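Local coordinates for SsfX3 (PDB 3SKV), which probably transfers a salicylyl group onto an intermediate of a tetracycline biosynthetic pathway, using a GDSL/SGNH-fold domain, at residues 283-293 against 329-340; 270-278 against 321-330. The protein carries 1 engineered substitution. All coordinates share one frame; numbering follows the deposited sequence.

In the fold
Interaction 1 (283-293 against 329-340) and interaction 2 (270-278 against 321-330) lie on the same side of the chain's centre, within the GDSL/SGNH part of the protein, their centres about 14 Å apart, and they share Asn-329 and Val-330. Interaction 1 is the more buried: it pairs the last two strands of the parallel sheet and is held mainly by backbone hydrogen bonds over 921 Å² of buried surface. Interaction 2, with 321 Å², joins helices 266-278 and 308-324 nearer the surface, through a few aliphatic contacts and a salt bridge. Arg-278 links the two, since its NH1 also meets the carbonyl of Thr-284 just before strand 286-290.

Interaction 1: 283-293 against 329-340; sequences LTPIVLGSSVY and NVHYLDGMRVWG
With chi1 at 55°, Ser-290 holds OG between its own backbone N and carbonyl carbon, while Tyr-332 sends its ring out anti to its backbone N (chi1 173°), and the two hydroxyls meet: Ser-290 OG lies 2.7 Å from Tyr-332 OH in a hydrogen bond that either could donate. The same OG also accepts from Gly-335 N at 3.1 Å, a nearly straight bond that ties Ser-290 to the first residue of helix 335-338. A phenylalanine in place of Tyr-332 would probably leave Ser-290 OG without its hydroxyl mate and more free to turn away from Gly-335 N.

Strands 286-290 and 330-333 run in the same direction, their axes 28° apart and 4.5 Å at closest approach. Backbone bonds pass back and forth from Ile-286 N to Asn-329 O through Ser-290 N to Leu-333 O, the shortest being Leu-288 N to His-331 O at 2.7 Å. On one face of the sheet Val-287 CG1 presses on Leu-333 CB at 3.5 Å; helix 361-377 covers this side. On the other, Leu-288 CD2 reaches Val-330 CG1 at 3.8 Å. With helix 308-324 between them in sequence, the strands form a beta-alpha-beta crossover.

Beyond the strands, Tyr-293 N donates to Trp-339 O, and Val-292 CG2 packs against Trp-339 CB at 3.6 Å. Met-336 SD sits at the edge of the Tyr-293 ring, a Met-aromatic contact, while the phenol oxygen of Tyr-293 bonds to Glu-299.

A water donates to both Ser-290 O and Leu-333 O, so the carbonyl that receives Ser-290 N has a second donor. Main-chain bonds thus set the strand register, and between them and the later Tyr-293 N to Trp-339 O bond one serine oxygen, gripped by a phenol and the amide of Gly-335, supplies a side-chain link.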
# COMPACT_ATOMS: atom_id res chain seq x y z
N LEU A 283 16.61 3.47 15.48
CA LEU A 283 17.20 4.59 14.73
C LEU A 283 16.54 4.85 13.36
O LEU A 283 16.87 5.84 12.70
CB LEU A 283 18.71 4.32 14.55
CG LEU A 283 19.77 4.81 15.58
CD1 LEU A 283 19.22 5.10 17.00
CD2 LEU A 283 20.92 3.82 15.64
N THR A 284 15.64 3.97 12.94
CA THR A 284 14.93 4.09 11.67
C THR A 284 14.15 5.40 11.60
O THR A 284 13.42 5.72 12.54
CB THR A 284 13.99 2.87 11.50
OG1 THR A 284 14.76 1.69 11.62
CG2 THR A 284 13.21 2.88 10.17
N PRO A 285 14.26 6.16 10.48
CA PRO A 285 13.46 7.40 10.36
C PRO A 285 11.96 7.09 10.37
O PRO A 285 11.49 6.30 9.56
CB PRO A 285 13.91 8.00 9.00
CG PRO A 285 15.13 7.26 8.61
CD PRO A 285 15.09 5.93 9.27
N ILE A 286 11.24 7.68 11.33
CA ILE A 286 9.79 7.58 11.47
C ILE A 286 9.22 8.95 11.13
O ILE A 286 9.58 9.97 11.75
CB ILE A 286 9.31 7.09 12.87
CG1 ILE A 286 9.82 5.65 13.18
CG2 ILE A 286 7.76 7.16 12.96
CD1 ILE A 286 9.56 5.23 14.60
N VAL A 287 8.37 8.98 10.11
CA VAL A 287 7.72 10.19 9.64
C VAL A 287 6.30 10.18 10.13
O VAL A 287 5.49 9.33 9.76
CB VAL A 287 7.86 10.37 8.12
CG1 VAL A 287 7.17 11.62 7.66
CG2 VAL A 287 9.33 10.39 7.72
N LEU A 288 6.02 11.13 11.01
CA LEU A 288 4.72 11.35 11.64
C LEU A 288 3.95 12.36 10.81
O LEU A 288 4.25 13.56 10.80
CB LEU A 288 4.96 11.86 13.05
CG LEU A 288 4.58 10.92 14.16
CD1 LEU A 288 4.98 9.46 13.89
CD2 LEU A 288 5.12 11.41 15.46
N GLY A 289 3.02 11.83 10.04
CA GLY A 289 2.23 12.63 9.12
C GLY A 289 0.88 13.00 9.65
O GLY A 289 0.12 12.15 10.11
N SER A 290 0.56 14.29 9.59
CA SER A 290 -0.76 14.75 9.94
C SER A 290 -1.58 14.48 8.71
O SER A 290 -1.04 14.40 7.60
CB SER A 290 -0.77 16.24 10.29
OG SER A 290 -0.23 17.02 9.24
N SER A 291 -2.87 14.31 8.88
CA SER A 291 -3.74 14.06 7.75
C SER A 291 -3.67 15.12 6.63
O SER A 291 -3.51 16.34 6.84
CB SER A 291 -5.17 13.88 8.23
OG SER A 291 -5.23 12.67 8.96
N VAL A 292 -3.74 14.61 5.42
CA VAL A 292 -3.80 15.36 4.16
C VAL A 292 -5.15 16.17 4.15
O VAL A 292 -6.08 15.84 4.89
CB VAL A 292 -3.67 14.22 3.11
CG1 VAL A 292 -4.75 14.21 2.05
CG2 VAL A 292 -2.26 14.14 2.54
N TYR A 293 -5.25 17.23 3.37
CA TYR A 293 -6.48 17.99 3.32
C TYR A 293 -7.63 17.20 2.66
O TYR A 293 -7.51 16.69 1.53
CB TYR A 293 -6.27 19.36 2.63
CG TYR A 293 -7.54 20.16 2.41
CD1 TYR A 293 -8.06 20.96 3.43
CD2 TYR A 293 -8.20 20.14 1.18
CE1 TYR A 293 -9.23 21.71 3.23
CE2 TYR A 293 -9.38 20.86 0.99
CZ TYR A 293 -9.89 21.64 2.01
OH TYR A 293 -11.02 22.38 1.81
N ASN A 329 15.37 10.64 15.29
CA ASN A 329 14.83 10.05 14.08
C ASN A 329 13.32 10.07 13.92
O ASN A 329 12.78 9.30 13.14
CB ASN A 329 15.48 8.69 13.85
CG ASN A 329 16.99 8.82 13.71
OD1 ASN A 329 17.49 9.41 12.75
ND2 ASN A 329 17.74 8.35 14.70
N VAL A 330 12.63 10.95 14.65
CA VAL A 330 11.18 11.16 14.53
C VAL A 330 11.01 12.53 13.85
O VAL A 330 11.68 13.47 14.23
CB VAL A 330 10.36 11.04 15.84
CG1 VAL A 330 8.88 11.29 15.57
CG2 VAL A 330 10.51 9.67 16.44
N HIS A 331 10.16 12.61 12.80
CA HIS A 331 9.98 13.84 12.03
C HIS A 331 8.54 14.11 11.74
O HIS A 331 7.77 13.17 11.55
CB HIS A 331 10.71 13.75 10.70
CG HIS A 331 12.14 13.32 10.81
ND1 HIS A 331 13.15 14.23 11.09
CD2 HIS A 331 12.69 12.10 10.64
CE1 HIS A 331 14.27 13.53 11.09
NE2 HIS A 331 14.05 12.25 10.81
N TYR A 332 8.18 15.39 11.69
CA TYR A 332 6.81 15.75 11.37
C TYR A 332 6.65 16.11 9.89
O TYR A 332 7.44 16.88 9.36
CB TYR A 332 6.33 16.88 12.28
CG TYR A 332 4.97 17.40 11.87
CD1 TYR A 332 3.82 16.61 12.00
CD2 TYR A 332 4.83 18.67 11.31
CE1 TYR A 332 2.56 17.08 11.59
CE2 TYR A 332 3.58 19.16 10.92
CZ TYR A 332 2.46 18.35 11.03
OH TYR A 332 1.23 18.84 10.64
N LEU A 333 5.66 15.52 9.23
CA LEU A 333 5.29 15.77 7.83
C LEU A 333 3.90 16.39 7.82
O LEU A 333 2.93 15.74 8.18
CB LEU A 333 5.29 14.46 7.01
CG LEU A 333 5.14 14.56 5.49
CD1 LEU A 333 6.37 15.18 4.91
CD2 LEU A 333 4.89 13.18 4.83
N ASP A 334 3.82 17.66 7.41
CA ASP A 334 2.56 18.39 7.34
C ASP A 334 1.80 17.89 6.09
O ASP A 334 2.29 18.04 4.98
CB ASP A 334 2.88 19.89 7.26
CG ASP A 334 1.72 20.88 7.32
OD1 ASP A 334 0.56 20.44 7.56
OD2 ASP A 334 1.98 22.11 7.16
N GLY A 335 0.63 17.26 6.31
CA GLY A 335 -0.24 16.76 5.24
C GLY A 335 -0.77 17.85 4.31
O GLY A 335 -1.08 17.58 3.16
N MET A 336 -0.90 19.08 4.83
CA MET A 336 -1.30 20.28 4.09
C MET A 336 -0.16 20.68 3.14
O MET A 336 -0.42 21.31 2.12
CB MET A 336 -1.61 21.46 5.03
CG MET A 336 -2.66 21.12 6.07
SD MET A 336 -4.32 20.89 5.40
CE MET A 336 -4.92 22.56 5.51
N ARG A 337 1.10 20.29 3.45
CA ARG A 337 2.23 20.54 2.53
C ARG A 337 2.26 19.44 1.46
O ARG A 337 2.51 19.73 0.29
CB ARG A 337 3.58 20.66 3.26
CG ARG A 337 3.63 21.89 4.18
CD ARG A 337 5.01 22.14 4.77
NE ARG A 337 6.04 22.11 3.73
CZ ARG A 337 6.35 23.15 2.96
NH1 ARG A 337 5.77 24.32 3.16
NH2 ARG A 337 7.27 23.03 2.01
N VAL A 338 1.89 18.20 1.83
CA VAL A 338 1.80 17.11 0.87
C VAL A 338 0.59 17.26 -0.07
O VAL A 338 0.74 17.22 -1.29
CB VAL A 338 2.01 15.70 1.49
CG1 VAL A 338 1.86 14.58 0.46
CG2 VAL A 338 3.39 15.61 2.12
N TRP A 339 -0.59 17.50 0.49
CA TRP A 339 -1.81 17.64 -0.27
C TRP A 339 -2.74 18.62 0.45
O TRP A 339 -3.52 18.21 1.31
CB TRP A 339 -2.45 16.25 -0.41
CG TRP A 339 -3.65 16.22 -1.30
CD1 TRP A 339 -4.95 16.42 -0.94
CD2 TRP A 339 -3.66 16.00 -2.72
NE1 TRP A 339 -5.77 16.33 -2.04
CE2 TRP A 339 -5.01 16.05 -3.15
CE3 TRP A 339 -2.65 15.77 -3.68
CZ2 TRP A 339 -5.39 15.85 -4.48
CZ3 TRP A 339 -3.03 15.55 -4.99
CH2 TRP A 339 -4.38 15.60 -5.38
N GLY A 340 -2.62 19.89 0.14
CA GLY A 340 -3.41 20.93 0.80
C GLY A 340 -4.64 21.43 0.06
O GLY A 340 -5.01 20.88 -0.99
O HOH W 1 1.39 13.96 6.10

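Interaction 2: 270-278 against 321-330; sequences LVGFVQIIR and LLRKHGDQNV
Helix 266-278 passes beside the C-terminal end of helix 308-324, the nearest CA atoms, those of Val-271 and Leu-322, being 7.8 Å apart. Leu-322 reaches across: its CD2 meets Val-274 CG1 tip to tip at 3.8 Å, and its CD1 touches Val-271 CG2, which also meets Leu-321 CD2. Val-318, earlier in helix 308-324, packs on Val-271 as well.

Helix 308-324 ends in a Schellman motif, with Gly-326 at positive phi (109°) as C-prime, Asp-327 N bonded to Leu-322 O and Gly-326 N to Arg-323 O. The chain then turns back toward the last strand of the sheet, bringing the carboxylate of Asp-327 to Arg-278.

Bent at chi2 (-87°), the Arg-278 chain points NE at Asp-327 OD2, 2.7 Å away. This salt bridge is straight and lies in the guanidinium plane, using the syn side of OD2, although the two flat groups are turned 53° apart. A second bond, Arg-278 NH2 to Asp-327 OD1, is weak. Asp-327 OD1 also accepts from Asn-329 N at 3.1 Å on its anti side, an Asx turn that helps to orient the carboxylate, and a water joins OD2 to Gln-275 OE1.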
# COMPACT_ATOMS: atom_id res chain seq x y z
N LEU A 270 -0.58 7.63 20.01
CA LEU A 270 0.48 7.93 19.04
C LEU A 270 1.87 7.74 19.66
O LEU A 270 2.74 7.09 19.05
CB LEU A 270 0.28 9.35 18.47
CG LEU A 270 1.20 9.80 17.33
CD1 LEU A 270 1.40 8.70 16.24
CD2 LEU A 270 0.74 11.12 16.74
N VAL A 271 2.07 8.26 20.88
CA VAL A 271 3.32 8.09 21.64
C VAL A 271 3.57 6.56 21.80
O VAL A 271 4.62 6.06 21.39
CB VAL A 271 3.28 8.83 22.99
CG1 VAL A 271 4.31 8.28 23.96
CG2 VAL A 271 3.46 10.34 22.79
N GLY A 272 2.55 5.85 22.30
CA GLY A 272 2.59 4.40 22.48
C GLY A 272 2.93 3.67 21.20
O GLY A 272 3.79 2.80 21.19
N PHE A 273 2.29 4.08 20.09
CA PHE A 273 2.51 3.52 18.75
C PHE A 273 3.98 3.56 18.31
O PHE A 273 4.53 2.53 17.90
CB PHE A 273 1.60 4.21 17.74
CG PHE A 273 1.29 3.41 16.49
CD1 PHE A 273 0.17 2.58 16.43
CD2 PHE A 273 2.04 3.58 15.33
CE1 PHE A 273 -0.15 1.88 15.26
CE2 PHE A 273 1.73 2.87 14.16
CZ PHE A 273 0.64 2.01 14.14
N VAL A 274 4.62 4.75 18.42
CA VAL A 274 6.04 4.97 18.07
C VAL A 274 6.96 4.15 18.99
O VAL A 274 7.89 3.52 18.50
CB VAL A 274 6.38 6.48 18.10
CG1 VAL A 274 7.89 6.74 18.06
CG2 VAL A 274 5.68 7.21 16.96
N GLN A 275 6.69 4.16 20.32
CA GLN A 275 7.50 3.44 21.29
C GLN A 275 7.59 1.96 21.03
O GLN A 275 8.66 1.38 21.23
CB GLN A 275 7.05 3.73 22.72
CG GLN A 275 7.28 5.20 23.15
CD GLN A 275 8.59 5.80 22.69
OE1 GLN A 275 8.64 6.56 21.73
NE2 GLN A 275 9.68 5.44 23.35
N ILE A 276 6.46 1.33 20.58
CA ILE A 276 6.40 -0.09 20.24
C ILE A 276 7.32 -0.35 19.03
O ILE A 276 8.09 -1.31 19.05
CB ILE A 276 4.93 -0.57 19.96
CG1 ILE A 276 4.09 -0.58 21.26
CG2 ILE A 276 4.90 -1.96 19.24
CD1 ILE A 276 2.54 -0.54 20.99
N ILE A 277 7.25 0.51 18.01
CA ILE A 277 8.07 0.40 16.79
C ILE A 277 9.57 0.50 17.15
O ILE A 277 10.38 -0.29 16.65
CB ILE A 277 7.65 1.52 15.81
CG1 ILE A 277 6.23 1.25 15.21
CG2 ILE A 277 8.72 1.74 14.73
CD1 ILE A 277 5.60 2.48 14.43
N ARG A 278 9.91 1.47 18.04
CA ARG A 278 11.25 1.77 18.49
C ARG A 278 11.94 0.64 19.23
O ARG A 278 13.18 0.65 19.33
CB ARG A 278 11.29 3.07 19.31
CG ARG A 278 11.25 4.33 18.46
CD ARG A 278 12.63 4.75 18.02
NE ARG A 278 12.57 5.96 17.19
CZ ARG A 278 12.72 6.01 15.87
NH1 ARG A 278 12.96 4.90 15.18
NH2 ARG A 278 12.62 7.17 15.23
N LEU A 321 7.56 16.40 21.24
CA LEU A 321 7.79 15.75 22.53
C LEU A 321 8.82 14.61 22.42
O LEU A 321 9.76 14.58 23.20
CB LEU A 321 6.45 15.28 23.12
CG LEU A 321 6.53 14.51 24.44
CD1 LEU A 321 6.59 15.43 25.62
CD2 LEU A 321 5.39 13.51 24.58
N LEU A 322 8.67 13.73 21.43
CA LEU A 322 9.59 12.63 21.19
C LEU A 322 11.01 13.14 20.86
O LEU A 322 11.99 12.63 21.42
CB LEU A 322 9.05 11.75 20.05
CG LEU A 322 8.15 10.55 20.38
CD1 LEU A 322 7.40 10.73 21.68
CD2 LEU A 322 7.21 10.29 19.27
N ARG A 323 11.10 14.17 20.01
CA ARG A 323 12.33 14.85 19.59
C ARG A 323 13.03 15.49 20.80
O ARG A 323 14.20 15.19 21.03
CB ARG A 323 12.01 15.91 18.51
CG ARG A 323 13.22 16.47 17.74
CD ARG A 323 12.81 17.05 16.38
NE ARG A 323 13.90 17.07 15.39
CZ ARG A 323 13.77 16.69 14.12
NH1 ARG A 323 12.62 16.23 13.66
NH2 ARG A 323 14.82 16.76 13.30
N LYS A 324 12.29 16.31 21.61
CA LYS A 324 12.76 17.05 22.79
C LYS A 324 13.43 16.10 23.81
O LYS A 324 14.43 16.45 24.43
CB LYS A 324 11.58 17.80 23.42
CG LYS A 324 11.96 18.67 24.61
CD LYS A 324 10.75 19.11 25.38
CE LYS A 324 11.00 18.93 26.85
NZ LYS A 324 9.77 19.19 27.64
N HIS A 325 12.88 14.91 23.98
CA HIS A 325 13.43 13.95 24.90
C HIS A 325 14.38 12.90 24.28
O HIS A 325 14.52 11.80 24.81
CB HIS A 325 12.33 13.31 25.73
CG HIS A 325 11.53 14.27 26.54
ND1 HIS A 325 10.46 14.95 25.99
CD2 HIS A 325 11.71 14.69 27.81
CE1 HIS A 325 10.00 15.73 26.95
NE2 HIS A 325 10.73 15.63 28.06
N GLY A 326 15.04 13.26 23.17
CA GLY A 326 16.09 12.44 22.58
C GLY A 326 15.92 11.70 21.28
O GLY A 326 16.91 11.16 20.79
N ASP A 327 14.69 11.61 20.72
CA ASP A 327 14.52 10.87 19.47
C ASP A 327 14.87 11.74 18.27
O ASP A 327 14.07 12.57 17.84
CB ASP A 327 13.13 10.24 19.36
CG ASP A 327 13.05 9.03 18.43
OD1 ASP A 327 13.84 8.96 17.46
OD2 ASP A 327 12.13 8.21 18.63
N GLN A 328 16.08 11.54 17.74
CA GLN A 328 16.61 12.28 16.59
C GLN A 328 16.07 11.78 15.27
O GLN A 328 16.24 12.44 14.24
CB GLN A 328 18.15 12.22 16.60
CG GLN A 328 18.72 12.80 17.88
CD GLN A 328 20.20 12.87 17.86
OE1 GLN A 328 20.89 12.03 18.46
NE2 GLN A 328 20.72 13.91 17.22
N ASN A 329 15.37 10.64 15.29
CA ASN A 329 14.83 10.05 14.08
C ASN A 329 13.32 10.07 13.92
O ASN A 329 12.78 9.30 13.14
CB ASN A 329 15.48 8.69 13.85
CG ASN A 329 16.99 8.82 13.71
OD1 ASN A 329 17.49 9.41 12.75
ND2 ASN A 329 17.74 8.35 14.70
N VAL A 330 12.63 10.95 14.65
CA VAL A 330 11.18 11.16 14.53
C VAL A 330 11.01 12.53 13.85
O VAL A 330 11.68 13.47 14.23
CB VAL A 330 10.36 11.04 15.84
CG1 VAL A 330 8.88 11.29 15.57
CG2 VAL A 330 10.51 9.67 16.44
O HOH W 2 10.83 8.32 21.03